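Local coordinates for protein putative peptidyl-arginine deiminase (Chlorobium tepidum, PDB 1XKN) that probably acts as a deiminase that hydrolyses the guanidinium group of agmatine or of arginine residues in proteins, at residues 44-50 with 79-83; 113-119 with 147-153; 186-190 with 201-205; 277-283 with 331-335. All coordinates share one frame; numbering follows the deposited sequence.

How the contacts relate
The four contacts follow one another along a chain of the deiminase clan, which is characterised by an alpha/beta propeller. Contacts 1, 2 and 4 are partly buried, whereas contact 3 lies at the surface. Contact 1 joins the C-terminal part of a helix to a loop, mainly through an arginine and aromatic rings. Contact 2 is the one made by paired strands, with backbone bonds along it and a sodium ion at one end. Contact 3 sets a helix against an edge strand through an indole and two charged side chains; it touches contact 2, where Met153 CE lies 4.1 Å from Ile189 CG2. Contact 4, without hydrogen bonds between its segments, is mainly aromatic and aliphatic, with two carboxylates at the indole.

Contact 1 of 4, residues 44-50 with 79-83; sequences AYQLSRS and YAERI
The C-terminal part of helix 36-50 is tied by Arg82 to the short 3-10 turn that leads into strand 83-87. Arg82 runs extended from CG to NE and reaches the helix carbonyls with NH1. Its firm bond goes to Ser48 O (2.8 Å, N-H...O 155°), with the nitrogen in the carbonyl plane; a second, to Arg49 O, is weak. Two carbonyls near the end of the helix thus share one guanidinium nitrogen, an arrangement that would suit the negative end of the helix dipole.

Tyr79 lies against this grip, its CD1 over one face of the Arg82 guanidinium. Arg49 CA makes a CH-pi contact over the middle of one face of the Tyr79 ring, 4.3 Å from the centroid, while Tyr45 CE1 comes to the ring edge, 4.0 Å from Tyr79 CD2. At the root of the ring, Ser48 OG touches Tyr79 CB at 3.5 Å, but its hydrogen goes back to Tyr45 O. On the buried side, Ile83 CG1 packs on Ser48 CB at 3.9 Å, and Val53 of strand 52-57 touches both residues. Arg49, bent at its third torsion (59°), turns its NH2 to a salt bridge with Glu321, and a water links its NE (3.0 Å) to Tyr79 OH (2.7 Å).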
loop_
_atom_site.group_PDB
_atom_site.type_symbol
_atom_site.label_atom_id
_atom_site.label_comp_id
_atom_site.label_asym_id
_atom_site.label_seq_id
_atom_site.Cartn_x
_atom_site.Cartn_y
_atom_site.Cartn_z
ATOM N N ALA A 44 -0.744 13.997 -4.013
ATOM C CA ALA A 44 -2.016 14.135 -4.711
ATOM C C ALA A 44 -1.797 14.751 -6.088
ATOM O O ALA A 44 -2.413 14.328 -7.067
ATOM C CB ALA A 44 -2.975 14.993 -3.892
ATOM N N TYR A 45 -0.910 15.741 -6.166
ATOM C CA TYR A 45 -0.619 16.386 -7.440
ATOM C C TYR A 45 -0.031 15.388 -8.427
ATOM O O TYR A 45 -0.508 15.270 -9.556
ATOM C CB TYR A 45 0.359 17.549 -7.259
ATOM C CG TYR A 45 0.883 18.081 -8.573
ATOM C CD1 TYR A 45 0.041 18.740 -9.471
ATOM C CD2 TYR A 45 2.217 17.893 -8.939
ATOM C CE1 TYR A 45 0.516 19.194 -10.702
ATOM C CE2 TYR A 45 2.698 18.343 -10.165
ATOM C CZ TYR A 45 1.843 18.992 -11.039
ATOM O OH TYR A 45 2.317 19.436 -12.252
ATOM N N GLN A 46 1.008 14.669 -8.008
ATOM C CA GLN A 46 1.620 13.685 -8.894
ATOM C C GLN A 46 0.577 12.666 -9.347
ATOM O O GLN A 46 0.532 12.294 -10.517
ATOM C CB GLN A 46 2.784 12.970 -8.195
ATOM C CG GLN A 46 4.051 13.801 -8.068
ATOM C CD GLN A 46 4.542 14.338 -9.404
ATOM O OE1 GLN A 46 4.470 13.656 -10.422
ATOM N NE2 GLN A 46 5.058 15.561 -9.397
ATOM N N LEU A 47 -0.270 12.218 -8.425
ATOM C CA LEU A 47 -1.299 11.251 -8.778
ATOM C C LEU A 47 -2.312 11.827 -9.759
ATOM O O LEU A 47 -2.785 11.121 -10.654
ATOM C CB LEU A 47 -2.030 10.761 -7.527
ATOM C CG LEU A 47 -1.215 9.889 -6.573
ATOM C CD1 LEU A 47 -1.997 9.677 -5.291
ATOM C CD2 LEU A 47 -0.886 8.560 -7.233
ATOM N N SER A 48 -2.639 13.108 -9.601
ATOM C CA SER A 48 -3.619 13.740 -10.484
ATOM C C SER A 48 -3.122 13.860 -11.924
ATOM O O SER A 48 -3.908 14.103 -12.834
ATOM C CB SER A 48 -4.029 15.122 -9.946
ATOM O OG SER A 48 -2.986 16.073 -10.045
ATOM N N ARG A 49 -1.822 13.687 -12.128
ATOM C CA ARG A 49 -1.258 13.754 -13.470
ATOM C C ARG A 49 -1.582 12.453 -14.196
ATOM O O ARG A 49 -1.638 12.401 -15.427
ATOM C CB ARG A 49 0.263 13.912 -13.402
ATOM C CG ARG A 49 0.744 15.204 -12.772
ATOM C CD ARG A 49 2.262 15.208 -12.704
ATOM N NE ARG A 49 2.851 15.061 -14.033
ATOM C CZ ARG A 49 3.967 14.388 -14.287
ATOM N NH1 ARG A 49 4.622 13.790 -13.299
ATOM N NH2 ARG A 49 4.432 14.309 -15.528
ATOM N N SER A 50 -1.818 11.408 -13.409
ATOM C CA SER A 50 -2.078 10.072 -13.924
ATOM C C SER A 50 -3.529 9.606 -13.941
ATOM O O SER A 50 -3.976 8.974 -14.902
ATOM C CB SER A 50 -1.252 9.070 -13.110
ATOM O OG SER A 50 -1.607 7.733 -13.402
ATOM N N TYR A 79 -5.196 19.906 -13.347
ATOM C CA TYR A 79 -5.767 18.601 -13.033
ATOM C C TYR A 79 -6.749 18.651 -11.869
ATOM O O TYR A 79 -7.105 17.614 -11.307
ATOM C CB TYR A 79 -4.643 17.611 -12.711
ATOM C CG TYR A 79 -3.519 17.623 -13.724
ATOM C CD1 TYR A 79 -3.750 17.275 -15.059
ATOM C CD2 TYR A 79 -2.228 18.012 -13.358
ATOM C CE1 TYR A 79 -2.724 17.320 -16.001
ATOM C CE2 TYR A 79 -1.198 18.060 -14.293
ATOM C CZ TYR A 79 -1.450 17.715 -15.611
ATOM O OH TYR A 79 -0.438 17.787 -16.541
ATOM N N ALA A 80 -7.197 19.854 -11.524
ATOM C CA ALA A 80 -8.126 20.041 -10.414
ATOM C C ALA A 80 -9.388 19.181 -10.484
ATOM O O ALA A 80 -9.847 18.670 -9.460
ATOM C CB ALA A 80 -8.508 21.515 -10.303
ATOM N N GLU A 81 -9.952 19.016 -11.678
ATOM C CA GLU A 81 -11.166 18.214 -11.833
ATOM C C GLU A 81 -10.952 16.750 -11.468
ATOM O O GLU A 81 -11.909 16.041 -11.162
ATOM C CB GLU A 81 -11.686 18.280 -13.273
ATOM C CG GLU A 81 -12.220 19.638 -13.714
ATOM C CD GLU A 81 -11.131 20.676 -13.843
ATOM O OE1 GLU A 81 -10.062 20.346 -14.394
ATOM O OE2 GLU A 81 -11.349 21.826 -13.407
ATOM N N ARG A 82 -9.701 16.304 -11.502
ATOM C CA ARG A 82 -9.377 14.918 -11.196
ATOM C C ARG A 82 -9.297 14.626 -9.704
ATOM O O ARG A 82 -9.304 13.465 -9.297
ATOM C CB ARG A 82 -8.059 14.532 -11.864
ATOM C CG ARG A 82 -8.072 14.691 -13.378
ATOM C CD ARG A 82 -6.721 14.343 -13.964
ATOM N NE ARG A 82 -6.679 14.532 -15.409
ATOM C CZ ARG A 82 -5.603 14.302 -16.157
ATOM N NH1 ARG A 82 -4.482 13.870 -15.593
ATOM N NH2 ARG A 82 -5.650 14.504 -17.468
ATOM N N ILE A 83 -9.218 15.670 -8.884
ATOM C CA ILE A 83 -9.149 15.471 -7.445
ATOM C C ILE A 83 -10.532 15.659 -6.832
ATOM O O ILE A 83 -11.062 16.771 -6.774
ATOM C CB ILE A 83 -8.126 16.430 -6.805
ATOM C CG1 ILE A 83 -6.741 16.153 -7.399
ATOM C CG2 ILE A 83 -8.112 16.252 -5.291
ATOM C CD1 ILE A 83 -5.630 17.022 -6.866
HETATM O O HOH W 1 1.401 15.751 -16.625
#

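Contact 2 of 4, residues 113-119 with 147-153. With NA (sodium ion), chain B.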
loop_
_atom_site.group_PDB
_atom_site.type_symbol
_atom_site.label_atom_id
_atom_site.label_comp_id
_atom_site.label_asym_id
_atom_site.label_seq_id
_atom_site.Cartn_x
_atom_site.Cartn_y
_atom_site.Cartn_z
ATOM N N LYS A 113 -17.567 -5.200 -9.475
ATOM C CA LYS A 113 -16.546 -4.722 -8.558
ATOM C C LYS A 113 -17.165 -4.539 -7.181
ATOM O O LYS A 113 -18.236 -3.949 -7.042
ATOM C CB LYS A 113 -15.951 -3.399 -9.060
ATOM C CG LYS A 113 -14.773 -2.906 -8.223
ATOM C CD LYS A 113 -13.924 -1.874 -8.955
ATOM C CE LYS A 113 -14.688 -0.591 -9.231
ATOM N NZ LYS A 113 -13.844 0.406 -9.959
ATOM N N VAL A 114 -16.499 -5.075 -6.167
ATOM C CA VAL A 114 -16.983 -4.959 -4.801
ATOM C C VAL A 114 -15.813 -4.596 -3.910
ATOM O O VAL A 114 -14.660 -4.655 -4.336
ATOM C CB VAL A 114 -17.607 -6.287 -4.299
ATOM C CG1 VAL A 114 -18.714 -6.733 -5.246
ATOM C CG2 VAL A 114 -16.541 -7.359 -4.176
ATOM N N ILE A 115 -16.109 -4.198 -2.680
ATOM C CA ILE A 115 -15.057 -3.857 -1.736
ATOM C C ILE A 115 -15.000 -4.960 -0.694
ATOM O O ILE A 115 -16.006 -5.289 -0.071
ATOM C CB ILE A 115 -15.324 -2.495 -1.070
ATOM C CG1 ILE A 115 -15.103 -1.383 -2.105
ATOM C CG2 ILE A 115 -14.411 -2.312 0.151
ATOM C CD1 ILE A 115 -15.394 0.013 -1.605
HETATM N N MSE A 116 -13.815 -5.544 -0.537
HETATM C CA MSE A 116 -13.599 -6.618 0.416
HETATM C C MSE A 116 -13.134 -5.961 1.707
HETATM O O MSE A 116 -11.986 -5.532 1.834
HETATM C CB MSE A 116 -12.547 -7.596 -0.127
HETATM C CG MSE A 116 -12.332 -8.849 0.722
HETATM SE SE MSE A 116 -13.983 -9.826 1.029
HETATM C CE MSE A 116 -14.344 -10.296 -0.817
ATOM N N ASN A 117 -14.060 -5.875 2.653
ATOM C CA ASN A 117 -13.826 -5.239 3.936
ATOM C C ASN A 117 -13.196 -6.138 4.997
ATOM O O ASN A 117 -13.850 -7.039 5.529
ATOM C CB ASN A 117 -15.159 -4.688 4.443
ATOM C CG ASN A 117 -15.032 -3.991 5.763
ATOM O OD1 ASN A 117 -14.204 -3.098 5.920
ATOM N ND2 ASN A 117 -15.860 -4.380 6.725
ATOM N N TRP A 118 -11.921 -5.902 5.297
ATOM C CA TRP A 118 -11.226 -6.673 6.330
ATOM C C TRP A 118 -11.289 -5.820 7.583
ATOM O O TRP A 118 -11.651 -4.658 7.509
ATOM C CB TRP A 118 -9.750 -6.896 5.973
ATOM C CG TRP A 118 -9.543 -7.655 4.708
ATOM C CD1 TRP A 118 -9.504 -7.144 3.444
ATOM C CD2 TRP A 118 -9.418 -9.076 4.572
ATOM N NE1 TRP A 118 -9.368 -8.155 2.528
ATOM C CE2 TRP A 118 -9.316 -9.352 3.191
ATOM C CE3 TRP A 118 -9.387 -10.141 5.482
ATOM C CZ2 TRP A 118 -9.186 -10.657 2.694
ATOM C CZ3 TRP A 118 -9.259 -11.438 4.987
ATOM C CH2 TRP A 118 -9.162 -11.681 3.606
ATOM N N GLU A 119 -10.943 -6.385 8.730
ATOM C CA GLU A 119 -10.956 -5.604 9.955
ATOM C C GLU A 119 -9.633 -4.874 10.117
ATOM O O GLU A 119 -8.604 -5.307 9.601
ATOM C CB GLU A 119 -11.205 -6.505 11.165
ATOM C CG GLU A 119 -12.612 -7.051 11.224
ATOM C CD GLU A 119 -13.647 -5.949 11.297
ATOM O OE1 GLU A 119 -13.690 -5.238 12.324
ATOM O OE2 GLU A 119 -14.417 -5.788 10.325
ATOM N N PRO A 147 -21.123 -2.944 -3.805
ATOM C CA PRO A 147 -21.444 -3.913 -2.758
ATOM C C PRO A 147 -20.205 -4.119 -1.890
ATOM O O PRO A 147 -19.077 -3.959 -2.365
ATOM C CB PRO A 147 -21.790 -5.173 -3.548
ATOM C CG PRO A 147 -22.346 -4.633 -4.820
ATOM C CD PRO A 147 -21.384 -3.511 -5.140
HETATM N N MSE A 148 -20.415 -4.461 -0.624
HETATM C CA MSE A 148 -19.302 -4.709 0.280
HETATM C C MSE A 148 -19.464 -6.072 0.934
HETATM O O MSE A 148 -20.564 -6.457 1.325
HETATM C CB MSE A 148 -19.228 -3.638 1.374
HETATM C CG MSE A 148 -18.122 -3.891 2.394
HETATM SE SE MSE A 148 -18.047 -2.588 3.829
HETATM C CE MSE A 148 -19.468 -3.294 4.928
ATOM N N VAL A 149 -18.360 -6.802 1.029
ATOM C CA VAL A 149 -18.343 -8.111 1.658
ATOM C C VAL A 149 -17.391 -7.973 2.840
ATOM O O VAL A 149 -16.311 -7.402 2.695
ATOM C CB VAL A 149 -17.810 -9.196 0.691
ATOM C CG1 VAL A 149 -17.827 -10.559 1.372
ATOM C CG2 VAL A 149 -18.650 -9.225 -0.581
ATOM N N SER A 150 -17.793 -8.468 4.009
ATOM C CA SER A 150 -16.944 -8.379 5.202
ATOM C C SER A 150 -16.390 -9.745 5.589
ATOM O O SER A 150 -17.116 -10.737 5.595
ATOM C CB SER A 150 -17.731 -7.794 6.381
ATOM O OG SER A 150 -18.060 -6.432 6.162
ATOM N N THR A 151 -15.104 -9.790 5.927
ATOM C CA THR A 151 -14.441 -11.042 6.294
ATOM C C THR A 151 -14.397 -11.319 7.793
ATOM O O THR A 151 -14.344 -12.476 8.215
ATOM C CB THR A 151 -12.983 -11.056 5.820
ATOM O OG1 THR A 151 -12.227 -10.126 6.608
ATOM C CG2 THR A 151 -12.891 -10.665 4.359
ATOM N N GLY A 152 -14.385 -10.257 8.590
ATOM C CA GLY A 152 -14.326 -10.415 10.030
ATOM C C GLY A 152 -12.917 -10.698 10.521
ATOM O O GLY A 152 -12.700 -10.928 11.713
HETATM N N MSE A 153 -11.958 -10.682 9.599
HETATM C CA MSE A 153 -10.557 -10.944 9.930
HETATM C C MSE A 153 -9.722 -9.677 9.774
HETATM O O MSE A 153 -9.925 -8.907 8.835
HETATM C CB MSE A 153 -10.001 -12.040 9.008
HETATM C CG MSE A 153 -8.543 -12.413 9.272
HETATM SE SE MSE A 153 -7.838 -13.734 8.028
HETATM C CE MSE A 153 -6.651 -12.579 7.022
HETATM NA NA NA B . -12.767 -2.486 8.031
HETATM O O HOH W 2 -14.651 -7.458 8.213
HETATM O O HOH W 3 -15.034 -3.279 9.283
HETATM O O HOH W 4 -10.559 -1.563 6.960
#
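Thr151 and Trp118 meet near the end of two parallel neighbours in a mixed sheet, strands 110-119 and 148-152, which helix 131-144 joins in a beta-alpha-beta crossover. Backbone bonds of the parallel ladder run from Ile115 N to Pro147 O through to Thr151 N donating to Asn117 O.

The tight side is that of Met116 and Val149. Thr151 CG2 lies over the indole face, 3.6 Å from the centroid of the six-membered ring of Trp118, and is also 3.6 Å from the selenium of Met116, a selenomethionine. Thr151 OG1, placed between backbone N and carbonyl carbon (chi1 70°), accepts from Met153 N in an ST turn. Past that turn Glu119 N reaches Met153 O at 2.7 Å.

The other face is wetter, with Ser150 exposed. Asn117 ND2 gives Ser150 OG a nearly straight bond (3.1 Å, 173°), and another to a sodium-bound water that donates to Glu119 OE2; Asn134 ND2 holds Glu119 OE1. Asn117 OD1 binds the sodium ion at 2.6 Å, beside Trp118 O at 2.5 Å; Asn134 and two waters complete the site. The two bonds from ND2 probably fix the amide's orientation, with OD1 toward the ion. Sodium is thus bound by amide, carbonyl and water oxygens, as suits a hard monovalent cation.

Contact 3 of 4, residues 186-190 with 201-205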
loop_
_atom_site.group_PDB
_atom_site.type_symbol
_atom_site.label_atom_id
_atom_site.label_comp_id
_atom_site.label_asym_id
_atom_site.label_seq_id
_atom_site.Cartn_x
_atom_site.Cartn_y
_atom_site.Cartn_z
ATOM N N LYS A 186 -2.315 -20.251 11.120
ATOM C CA LYS A 186 -1.850 -20.110 9.743
ATOM C C LYS A 186 -2.792 -20.721 8.704
ATOM O O LYS A 186 -3.068 -20.104 7.677
ATOM C CB LYS A 186 -0.456 -20.727 9.607
ATOM C CG LYS A 186 0.206 -20.490 8.265
ATOM C CD LYS A 186 1.627 -21.026 8.256
ATOM C CE LYS A 186 2.311 -20.736 6.933
ATOM N NZ LYS A 186 3.728 -21.196 6.939
ATOM N N ALA A 187 -3.283 -21.929 8.964
ATOM C CA ALA A 187 -4.182 -22.591 8.024
ATOM C C ALA A 187 -5.454 -21.776 7.789
ATOM O O ALA A 187 -5.877 -21.583 6.646
ATOM C CB ALA A 187 -4.537 -23.983 8.530
ATOM N N GLU A 188 -6.059 -21.303 8.875
ATOM C CA GLU A 188 -7.284 -20.511 8.798
ATOM C C GLU A 188 -7.055 -19.204 8.046
ATOM O O GLU A 188 -7.893 -18.781 7.242
ATOM C CB GLU A 188 -7.807 -20.222 10.210
ATOM C CG GLU A 188 -8.370 -21.459 10.915
ATOM C CD GLU A 188 -8.553 -21.263 12.409
ATOM O OE1 GLU A 188 -7.545 -21.016 13.104
ATOM O OE2 GLU A 188 -9.700 -21.363 12.892
ATOM N N ILE A 189 -5.920 -18.564 8.308
ATOM C CA ILE A 189 -5.586 -17.312 7.643
ATOM C C ILE A 189 -5.447 -17.545 6.141
ATOM O O ILE A 189 -6.014 -16.800 5.343
ATOM C CB ILE A 189 -4.296 -16.713 8.241
ATOM C CG1 ILE A 189 -4.592 -16.234 9.663
ATOM C CG2 ILE A 189 -3.789 -15.556 7.381
ATOM C CD1 ILE A 189 -3.369 -15.856 10.469
ATOM N N GLU A 190 -4.712 -18.583 5.750
ATOM C CA GLU A 190 -4.567 -18.871 4.327
ATOM C C GLU A 190 -5.931 -19.172 3.711
ATOM O O GLU A 190 -6.216 -18.749 2.594
ATOM C CB GLU A 190 -3.626 -20.054 4.091
ATOM C CG GLU A 190 -2.158 -19.675 4.174
ATOM C CD GLU A 190 -1.251 -20.697 3.519
ATOM O OE1 GLU A 190 -1.706 -21.393 2.583
ATOM O OE2 GLU A 190 -0.071 -20.782 3.915
ATOM N N LYS A 201 -1.611 -19.504 -3.999
ATOM C CA LYS A 201 -0.403 -19.814 -3.245
ATOM C C LYS A 201 0.057 -18.622 -2.424
ATOM O O LYS A 201 0.189 -17.513 -2.939
ATOM C CB LYS A 201 0.716 -20.239 -4.205
ATOM C CG LYS A 201 2.010 -20.690 -3.523
ATOM C CD LYS A 201 3.035 -21.139 -4.556
ATOM C CE LYS A 201 4.298 -21.689 -3.910
ATOM N NZ LYS A 201 5.294 -22.115 -4.943
ATOM N N VAL A 202 0.290 -18.862 -1.139
ATOM C CA VAL A 202 0.760 -17.823 -0.242
ATOM C C VAL A 202 2.244 -18.028 0.010
ATOM O O VAL A 202 2.675 -19.108 0.422
ATOM C CB VAL A 202 0.016 -17.853 1.111
ATOM C CG1 VAL A 202 0.531 -16.740 2.012
ATOM C CG2 VAL A 202 -1.481 -17.704 0.883
ATOM N N LEU A 203 3.023 -16.985 -0.252
ATOM C CA LEU A 203 4.467 -17.029 -0.062
ATOM C C LEU A 203 4.801 -16.287 1.224
ATOM O O LEU A 203 4.683 -15.061 1.294
ATOM C CB LEU A 203 5.164 -16.360 -1.249
ATOM C CG LEU A 203 4.876 -16.929 -2.640
ATOM C CD1 LEU A 203 5.468 -16.012 -3.694
ATOM C CD2 LEU A 203 5.458 -18.332 -2.759
ATOM N N TRP A 204 5.226 -17.029 2.238
ATOM C CA TRP A 204 5.545 -16.433 3.529
ATOM C C TRP A 204 6.997 -16.038 3.750
ATOM O O TRP A 204 7.864 -16.900 3.900
ATOM C CB TRP A 204 5.138 -17.375 4.665
ATOM C CG TRP A 204 3.679 -17.655 4.753
ATOM C CD1 TRP A 204 2.976 -18.593 4.055
ATOM C CD2 TRP A 204 2.740 -17.010 5.621
ATOM N NE1 TRP A 204 1.652 -18.575 4.440
ATOM C CE2 TRP A 204 1.482 -17.609 5.396
ATOM C CE3 TRP A 204 2.842 -15.978 6.565
ATOM C CZ2 TRP A 204 0.332 -17.216 6.085
ATOM C CZ3 TRP A 204 1.696 -15.586 7.252
ATOM C CH2 TRP A 204 0.456 -16.204 7.004
ATOM N N LEU A 205 7.256 -14.735 3.783
ATOM C CA LEU A 205 8.603 -14.240 4.051
ATOM C C LEU A 205 8.734 -14.174 5.570
ATOM O O LEU A 205 7.778 -14.478 6.288
ATOM C CB LEU A 205 8.811 -12.854 3.439
ATOM C CG LEU A 205 8.764 -12.808 1.908
ATOM C CD1 LEU A 205 8.959 -11.369 1.436
ATOM C CD2 LEU A 205 9.854 -13.706 1.337
HETATM O O HOH W 5 -0.012 -21.585 -0.158
HETATM O O HOH W 6 1.824 -21.330 2.034
#
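Trp204, Glu190 and Lys186 carry most of this contact between helix 186-197 and strand 201-205, with Lys186 over a face of the Trp204 indole and Glu190 at its edge. Lys186 is stretched out along its whole length and runs antiparallel to the tryptophan side chain, so that its end lies over one ring face. Its CE is 3.4 Å from Trp204 NE1, and its NZ makes a cation-pi contact 4.1 Å from the centroid of the five-membered ring, 15° off the normal. Val202 CG1, from the same strand, covers part of the opposite face.

Glu190 comes instead to the edge, where Trp204 NE1 donates to its OE2 (2.8 Å, 156°); the nitrogen approaches that oxygen from above the carboxylate plane. Glu190 CG also lies on Val202 CG2 at 3.9 Å. Two waters extend the grip to the strand backbone, one between Glu190 OE1 and Val202 N, the other between OE2 and Val202 O, while Arg194 holds OE1 in a salt bridge. The arginine, with the lysine nearby, would probably favour the charged form of the carboxylate. Ile189 CG2 reaches the far edge of the indole at Trp204 CH2, 4.3 Å away.

The helix lies in the crossover between parallel strands 167-171 and 201-205, the latter at the outer edge of its three-stranded sheet; Thr170 of the central strand and Thr172 and Leu175 of helix 172-175 pack against Trp204.

Contact 4 of 4, residues 277-283 with 331-335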
loop_
_atom_site.group_PDB
_atom_site.type_symbol
_atom_site.label_atom_id
_atom_site.label_comp_id
_atom_site.label_asym_id
_atom_site.label_seq_id
_atom_site.Cartn_x
_atom_site.Cartn_y
_atom_site.Cartn_z
ATOM N N TYR A 277 15.113 10.211 13.886
ATOM C CA TYR A 277 14.446 11.408 14.396
ATOM C C TYR A 277 14.160 11.132 15.865
ATOM O O TYR A 277 13.701 10.045 16.217
ATOM C CB TYR A 277 13.139 11.715 13.668
ATOM C CG TYR A 277 12.564 13.052 14.087
ATOM C CD1 TYR A 277 13.187 14.247 13.715
ATOM C CD2 TYR A 277 11.432 13.126 14.903
ATOM C CE1 TYR A 277 12.697 15.479 14.150
ATOM C CE2 TYR A 277 10.938 14.353 15.344
ATOM C CZ TYR A 277 11.575 15.524 14.964
ATOM O OH TYR A 277 11.098 16.744 15.393
ATOM N N ASP A 278 14.426 12.116 16.718
ATOM C CA ASP A 278 14.227 11.957 18.155
ATOM C C ASP A 278 15.035 10.763 18.664
ATOM O O ASP A 278 14.669 10.121 19.647
ATOM C CB ASP A 278 12.738 11.774 18.489
ATOM C CG ASP A 278 11.985 13.091 18.557
ATOM O OD1 ASP A 278 12.629 14.158 18.461
ATOM O OD2 ASP A 278 10.741 13.064 18.708
ATOM N N GLY A 279 16.136 10.474 17.975
ATOM C CA GLY A 279 16.998 9.370 18.358
ATOM C C GLY A 279 16.421 7.996 18.077
ATOM O O GLY A 279 16.911 6.995 18.601
ATOM N N GLU A 280 15.384 7.940 17.247
ATOM C CA GLU A 280 14.743 6.672 16.914
ATOM C C GLU A 280 14.896 6.327 15.438
ATOM O O GLU A 280 14.764 7.189 14.569
ATOM C CB GLU A 280 13.252 6.720 17.258
ATOM C CG GLU A 280 12.944 7.268 18.648
ATOM C CD GLU A 280 11.466 7.215 18.993
ATOM O OE1 GLU A 280 10.626 7.250 18.067
ATOM O OE2 GLU A 280 11.138 7.155 20.197
ATOM N N ARG A 281 15.178 5.057 15.166
ATOM C CA ARG A 281 15.328 4.576 13.797
ATOM C C ARG A 281 13.940 4.559 13.153
ATOM O O ARG A 281 12.980 4.066 13.748
ATOM C CB ARG A 281 15.931 3.163 13.809
ATOM C CG ARG A 281 16.221 2.559 12.434
ATOM C CD ARG A 281 17.309 3.337 11.710
ATOM N NE ARG A 281 17.713 2.729 10.441
ATOM C CZ ARG A 281 18.567 1.714 10.325
ATOM N NH1 ARG A 281 19.119 1.173 11.402
ATOM N NH2 ARG A 281 18.884 1.248 9.124
ATOM N N LEU A 282 13.840 5.118 11.948
ATOM C CA LEU A 282 12.579 5.168 11.217
ATOM C C LEU A 282 12.606 4.113 10.108
ATOM O O LEU A 282 13.658 3.830 9.538
ATOM C CB LEU A 282 12.365 6.564 10.627
ATOM C CG LEU A 282 12.493 7.715 11.637
ATOM C CD1 LEU A 282 12.096 9.033 10.970
ATOM C CD2 LEU A 282 11.610 7.448 12.847
ATOM N N PRO A 283 11.445 3.522 9.785
ATOM C CA PRO A 283 11.324 2.486 8.751
ATOM C C PRO A 283 11.348 2.963 7.300
ATOM O O PRO A 283 10.473 2.617 6.507
ATOM C CB PRO A 283 10.012 1.802 9.117
ATOM C CG PRO A 283 9.178 2.952 9.587
ATOM C CD PRO A 283 10.143 3.774 10.432
ATOM N N ILE A 331 7.900 9.986 6.778
ATOM C CA ILE A 331 8.323 8.752 7.438
ATOM C C ILE A 331 8.297 8.777 8.971
ATOM O O ILE A 331 8.362 7.727 9.614
ATOM C CB ILE A 331 9.729 8.316 6.927
ATOM C CG1 ILE A 331 9.974 6.842 7.256
ATOM C CG2 ILE A 331 10.812 9.179 7.542
ATOM C CD1 ILE A 331 8.942 5.898 6.654
ATOM N N TRP A 332 8.202 9.968 9.556
ATOM C CA TRP A 332 8.130 10.094 11.011
ATOM C C TRP A 332 6.796 9.482 11.444
ATOM O O TRP A 332 6.605 9.136 12.609
ATOM C CB TRP A 332 8.213 11.573 11.416
ATOM C CG TRP A 332 8.087 11.861 12.897
ATOM C CD1 TRP A 332 7.365 12.871 13.469
ATOM C CD2 TRP A 332 8.715 11.156 13.982
ATOM N NE1 TRP A 332 7.501 12.840 14.839
ATOM C CE2 TRP A 332 8.322 11.800 15.181
ATOM C CE3 TRP A 332 9.568 10.050 14.059
ATOM C CZ2 TRP A 332 8.753 11.370 16.440
ATOM C CZ3 TRP A 332 10.000 9.620 15.314
ATOM C CH2 TRP A 332 9.589 10.282 16.489
ATOM N N GLY A 333 5.881 9.344 10.485
ATOM C CA GLY A 333 4.583 8.746 10.755
ATOM C C GLY A 333 4.691 7.228 10.735
ATOM O O GLY A 333 3.724 6.519 11.026
ATOM N N LEU A 334 5.882 6.746 10.374
ATOM C CA LEU A 334 6.215 5.324 10.316
ATOM C C LEU A 334 5.662 4.588 9.094
ATOM O O LEU A 334 5.520 3.363 9.094
ATOM C CB LEU A 334 5.780 4.627 11.613
ATOM C CG LEU A 334 6.209 5.350 12.897
ATOM C CD1 LEU A 334 5.714 4.570 14.105
ATOM C CD2 LEU A 334 7.729 5.496 12.947
ATOM N N GLY A 335 5.369 5.357 8.050
ATOM C CA GLY A 335 4.857 4.814 6.802
ATOM C C GLY A 335 5.136 5.841 5.719
ATOM O O GLY A 335 5.349 7.014 6.034
#
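Trp332 lies against a tight beta hairpin, whose type I' turn runs from Tyr277 to Glu280, and the aromatic part of the contact is its pairing with Tyr277. The two rings make an edge-to-face pair, planes at 68°, with the edge of the tyrosine directed at the indole: Tyr277 CD2 stands over the centre of the ring system, 3.4 Å from Trp332 CE2. With CG pointing away from the backbone N (chi1 177°), the Trp332 side chain reaches out to the hairpin. Lys32 makes cation-pi contacts with both rings, and Pro30 O accepts from Trp332 NE1.

Two carboxylates border the six-membered ring. Asp278 OD2 is 3.5 Å from Trp332 CZ2, with its carboxylate nearly perpendicular to the indole, whereas Glu280 OE1 comes to the ring edge, 3.6 Å from Trp332 CH2. The Glu280 oxygen, near the ring plane, may be favoured by the positive rim of the indole.

Aliphatic packing makes up the remainder. Leu282 spreads its two methyls over different partners: CD2 reaches the indole edge at Trp332 CE3 (3.5 Å), and CD1 meets Ile331 CG2 at 3.7 Å. Pro283 lies between Ile331 and Leu334; its CD is 3.9 Å from Leu334 CD2, and its O is 3.6 Å from Ile331 CD1. A backbone bond from Leu334 N to Ile331 O shapes the turn carrying them.

The contact brings the hairpin of strands 276-277 and 280-281 onto the connection between strands 321-326 and 342-345. Tyr301 packs on Ile331 and Tyr127 on Leu334, while Arg281 forms salt bridges with Asp240 and Glu241 ahead of helix 243-253.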